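Local coordinates for putative branched chain amino acid ABC transporter, periplasmic amino acid-binding protein (PDB 4XFK) that probably binds branched-chain and other small amino acids in the periplasm as the solute-binding component of an ABC transport system, at residues E118-Y130 with D387-G399. The protein carries 1 engineered substitution. Numbering follows the deposited sequence.
Sequences EALELTGSKCHFY and DPVQESCSMKRPG. With ACT (acetate ion), chain B.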
# COMPACT_ATOMS: atom_id res chain seq x y z
N GLU A 118 -3.08 2.74 -4.08
CA GLU A 118 -2.30 3.94 -3.77
C GLU A 118 -2.48 5.13 -4.73
O GLU A 118 -1.83 6.17 -4.57
CB GLU A 118 -0.81 3.57 -3.58
CG GLU A 118 -0.64 2.45 -2.54
CD GLU A 118 0.77 2.30 -1.99
OE1 GLU A 118 1.57 3.26 -2.06
OE2 GLU A 118 1.05 1.20 -1.47
N ALA A 119 -3.38 5.01 -5.70
CA ALA A 119 -3.64 6.12 -6.63
C ALA A 119 -4.21 7.34 -5.91
O ALA A 119 -5.01 7.23 -4.98
CB ALA A 119 -4.58 5.67 -7.73
N LEU A 120 -3.79 8.52 -6.35
CA LEU A 120 -4.19 9.76 -5.68
C LEU A 120 -5.69 9.97 -5.56
O LEU A 120 -6.16 10.45 -4.53
CB LEU A 120 -3.57 10.96 -6.41
CG LEU A 120 -2.05 11.01 -6.36
CD1 LEU A 120 -1.54 12.13 -7.24
CD2 LEU A 120 -1.59 11.19 -4.93
N GLU A 121 -6.45 9.63 -6.60
CA GLU A 121 -7.86 9.98 -6.66
C GLU A 121 -8.68 9.43 -5.49
O GLU A 121 -9.71 10.01 -5.13
CB GLU A 121 -8.49 9.51 -7.98
CG GLU A 121 -8.52 8.00 -8.17
CD GLU A 121 -9.25 7.58 -9.43
OE1 GLU A 121 -9.72 8.46 -10.17
OE2 GLU A 121 -9.37 6.35 -9.68
N LEU A 122 -8.23 8.33 -4.89
CA LEU A 122 -9.01 7.69 -3.84
C LEU A 122 -9.19 8.57 -2.60
O LEU A 122 -10.17 8.43 -1.87
CB LEU A 122 -8.43 6.31 -3.50
CG LEU A 122 -8.42 5.39 -4.74
CD1 LEU A 122 -7.55 4.19 -4.50
CD2 LEU A 122 -9.83 4.96 -5.12
N THR A 123 -8.27 9.52 -2.39
CA THR A 123 -8.44 10.51 -1.34
C THR A 123 -8.50 11.92 -1.93
O THR A 123 -8.36 12.92 -1.21
CB THR A 123 -7.31 10.45 -0.29
OG1 THR A 123 -6.04 10.51 -0.94
CG2 THR A 123 -7.41 9.17 0.52
N GLY A 124 -8.72 12.00 -3.24
CA GLY A 124 -8.86 13.27 -3.94
C GLY A 124 -10.23 13.36 -4.57
O GLY A 124 -11.23 13.45 -3.87
N SER A 125 -10.28 13.31 -5.90
CA SER A 125 -11.54 13.48 -6.62
C SER A 125 -12.60 12.42 -6.30
O SER A 125 -13.80 12.68 -6.47
CB SER A 125 -11.30 13.53 -8.13
OG SER A 125 -10.81 12.29 -8.61
N LYS A 126 -12.17 11.25 -5.84
CA LYS A 126 -13.10 10.17 -5.49
C LYS A 126 -13.26 9.98 -3.98
O LYS A 126 -13.85 9.01 -3.54
CB LYS A 126 -12.69 8.85 -6.13
CG LYS A 126 -12.96 8.76 -7.62
CD LYS A 126 -12.77 7.34 -8.13
CE LYS A 126 -13.22 7.21 -9.58
NZ LYS A 126 -12.49 8.16 -10.45
N CYS A 127 -12.72 10.90 -3.19
CA CYS A 127 -12.84 10.88 -1.74
C CYS A 127 -14.31 10.85 -1.31
O CYS A 127 -15.11 11.62 -1.85
CB CYS A 127 -12.15 12.12 -1.17
SG CYS A 127 -12.40 12.44 0.57
N HIS A 128 -14.66 10.00 -0.35
CA HIS A 128 -15.97 10.05 0.28
C HIS A 128 -15.88 9.49 1.68
O HIS A 128 -14.88 8.87 2.06
CB HIS A 128 -17.05 9.35 -0.55
CG HIS A 128 -16.82 7.89 -0.75
ND1 HIS A 128 -17.42 6.92 0.03
CD2 HIS A 128 -16.06 7.22 -1.65
CE1 HIS A 128 -17.03 5.72 -0.38
NE2 HIS A 128 -16.20 5.88 -1.40
N PHE A 129 -16.93 9.71 2.46
CA PHE A 129 -16.89 9.47 3.89
C PHE A 129 -16.69 8.00 4.24
O PHE A 129 -16.09 7.68 5.26
CB PHE A 129 -18.15 10.02 4.56
CG PHE A 129 -18.17 9.85 6.05
CD1 PHE A 129 -17.46 10.70 6.87
CD2 PHE A 129 -18.92 8.84 6.63
CE1 PHE A 129 -17.49 10.55 8.25
CE2 PHE A 129 -18.96 8.68 8.00
CZ PHE A 129 -18.24 9.53 8.82
N TYR A 130 -17.18 7.09 3.40
CA TYR A 130 -17.15 5.67 3.74
C TYR A 130 -15.97 4.92 3.12
O TYR A 130 -15.91 3.69 3.20
CB TYR A 130 -18.50 5.01 3.43
CG TYR A 130 -19.61 5.51 4.35
CD1 TYR A 130 -19.78 4.96 5.62
CD2 TYR A 130 -20.43 6.56 3.97
CE1 TYR A 130 -20.78 5.43 6.47
CE2 TYR A 130 -21.42 7.04 4.82
CZ TYR A 130 -21.59 6.47 6.07
OH TYR A 130 -22.58 6.95 6.90
N ASP A 387 0.82 13.55 2.72
CA ASP A 387 0.74 14.56 1.67
C ASP A 387 -0.30 15.61 2.05
O ASP A 387 -1.16 15.35 2.89
CB ASP A 387 0.42 13.91 0.31
CG ASP A 387 -0.86 13.06 0.33
OD1 ASP A 387 -1.06 12.25 1.26
OD2 ASP A 387 -1.66 13.19 -0.63
N PRO A 388 -0.23 16.80 1.44
CA PRO A 388 -1.25 17.81 1.73
C PRO A 388 -2.62 17.33 1.25
O PRO A 388 -2.70 16.52 0.34
CB PRO A 388 -0.81 19.01 0.89
CG PRO A 388 0.64 18.78 0.62
CD PRO A 388 0.82 17.30 0.55
N VAL A 389 -3.68 17.82 1.88
CA VAL A 389 -5.02 17.51 1.41
C VAL A 389 -5.13 18.01 -0.03
O VAL A 389 -4.78 19.15 -0.34
CB VAL A 389 -6.08 18.15 2.30
CG1 VAL A 389 -7.47 17.94 1.72
CG2 VAL A 389 -6.01 17.56 3.70
N GLN A 390 -5.58 17.14 -0.91
CA GLN A 390 -5.62 17.46 -2.33
C GLN A 390 -6.67 18.52 -2.63
O GLN A 390 -7.73 18.55 -2.00
CB GLN A 390 -5.90 16.21 -3.16
CG GLN A 390 -4.80 15.18 -3.12
CD GLN A 390 -5.18 13.93 -3.88
OE1 GLN A 390 -5.39 13.96 -5.09
NE2 GLN A 390 -5.29 12.82 -3.16
N GLU A 391 -6.36 19.38 -3.59
CA GLU A 391 -7.27 20.44 -3.99
C GLU A 391 -8.63 19.88 -4.40
O GLU A 391 -9.66 20.51 -4.18
CB GLU A 391 -6.65 21.24 -5.15
CG GLU A 391 -5.25 21.76 -4.85
CD GLU A 391 -4.45 22.11 -6.10
OE1 GLU A 391 -4.99 21.98 -7.22
OE2 GLU A 391 -3.27 22.50 -5.96
N SER A 392 -8.63 18.68 -4.97
CA SER A 392 -9.84 18.05 -5.49
C SER A 392 -10.66 17.33 -4.42
O SER A 392 -11.71 16.76 -4.73
CB SER A 392 -9.47 17.05 -6.58
OG SER A 392 -8.64 16.02 -6.06
N CYS A 393 -10.18 17.33 -3.18
CA CYS A 393 -10.88 16.65 -2.09
C CYS A 393 -12.06 17.43 -1.54
O CYS A 393 -11.93 18.59 -1.14
CB CYS A 393 -9.91 16.34 -0.94
SG CYS A 393 -10.70 15.89 0.63
N SER A 394 -13.22 16.78 -1.53
CA SER A 394 -14.39 17.27 -0.83
C SER A 394 -15.03 16.07 -0.16
O SER A 394 -15.16 15.01 -0.78
CB SER A 394 -15.38 17.88 -1.82
OG SER A 394 -15.90 16.87 -2.67
N MET A 395 -15.41 16.19 1.10
CA MET A 395 -16.06 15.07 1.76
C MET A 395 -17.33 15.55 2.44
O MET A 395 -17.33 16.56 3.14
CB MET A 395 -15.14 14.38 2.77
CG MET A 395 -15.71 13.09 3.39
SD MET A 395 -14.69 12.56 4.76
CE MET A 395 -13.27 11.96 3.87
N LYS A 396 -18.40 14.81 2.24
CA LYS A 396 -19.65 15.08 2.94
C LYS A 396 -19.61 14.48 4.34
O LYS A 396 -19.23 13.32 4.53
CB LYS A 396 -20.82 14.53 2.14
CG LYS A 396 -20.94 15.15 0.76
CD LYS A 396 -22.08 14.55 -0.05
CE LYS A 396 -22.09 15.10 -1.46
NZ LYS A 396 -23.25 14.61 -2.26
N ARG A 397 -19.99 15.28 5.33
CA ARG A 397 -20.07 14.81 6.71
C ARG A 397 -21.43 14.14 6.90
O ARG A 397 -22.35 14.37 6.12
CB ARG A 397 -19.95 15.98 7.69
CG ARG A 397 -18.67 16.80 7.61
CD ARG A 397 -17.43 15.99 7.91
NE ARG A 397 -17.56 15.20 9.13
CZ ARG A 397 -16.73 14.21 9.45
NH1 ARG A 397 -15.72 13.91 8.63
NH2 ARG A 397 -16.90 13.52 10.57
N PRO A 398 -21.56 13.30 7.93
CA PRO A 398 -22.90 12.86 8.33
C PRO A 398 -23.69 14.09 8.79
O PRO A 398 -23.21 14.81 9.67
CB PRO A 398 -22.63 11.94 9.52
CG PRO A 398 -21.22 11.47 9.33
CD PRO A 398 -20.49 12.62 8.69
N GLY A 399 -24.84 14.35 8.19
CA GLY A 399 -25.40 13.54 7.13
C GLY A 399 -26.76 14.08 6.73
O GLY A 399 -27.44 13.52 5.86
OXT GLY A 399 -27.24 15.08 7.27
C ACT B . -1.87 0.21 -7.07
O ACT B . -2.50 -0.05 -8.12
OXT ACT B . -2.49 0.86 -6.20
CH3 ACT B . -0.46 -0.26 -6.88
O HOH W 1 -6.38 14.49 -0.15
O HOH W 2 -4.34 12.52 -0.26
O HOH W 3 -7.34 13.39 -6.98
O HOH W 4 -18.73 11.95 1.01
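The side-chain amide of Gln-390 reaches the short 3-10 turn 120-122 and sends NE2 to Leu-120 O at 2.9 Å, nearly straight (175°) and in the amide's own plane. NE2 lies above the carbonyl plane, and Thr-123 N reaches the same oxygen from the opposite face, so two donors grip it. The amide also packs on the backbone, its CD 3.7 Å from Gly-124 CA. Water links tie it further: one water joins its NE2 to Thr-123 OG1 and Asp-387 OD2, another joins its OE1 to Ser-125 N. Thr-123 OG1 is also held by Arg-133.

At the far end the Phe-129 ring, swung alongside tail residues 395-398 with CG anti to the backbone N (chi1 -178°), takes Pro-398 CD over one face, 3.9 Å from its centroid, in a CH-pi contact. Met-395 SD meets its edge in a Met-aromatic contact. The ring also turns its CE1 edge to a face of the Arg-397 guanidinium, which stands nearly perpendicular to it (88°) and is salt-bridged to Glu-330. The C-terminal tail packs on the loop joining 111-114 and 131-133, the last two strands of a five-stranded parallel sheet (order 2-1-3-4-5), in one lobe of the two-lobed periplasmic binding protein fold.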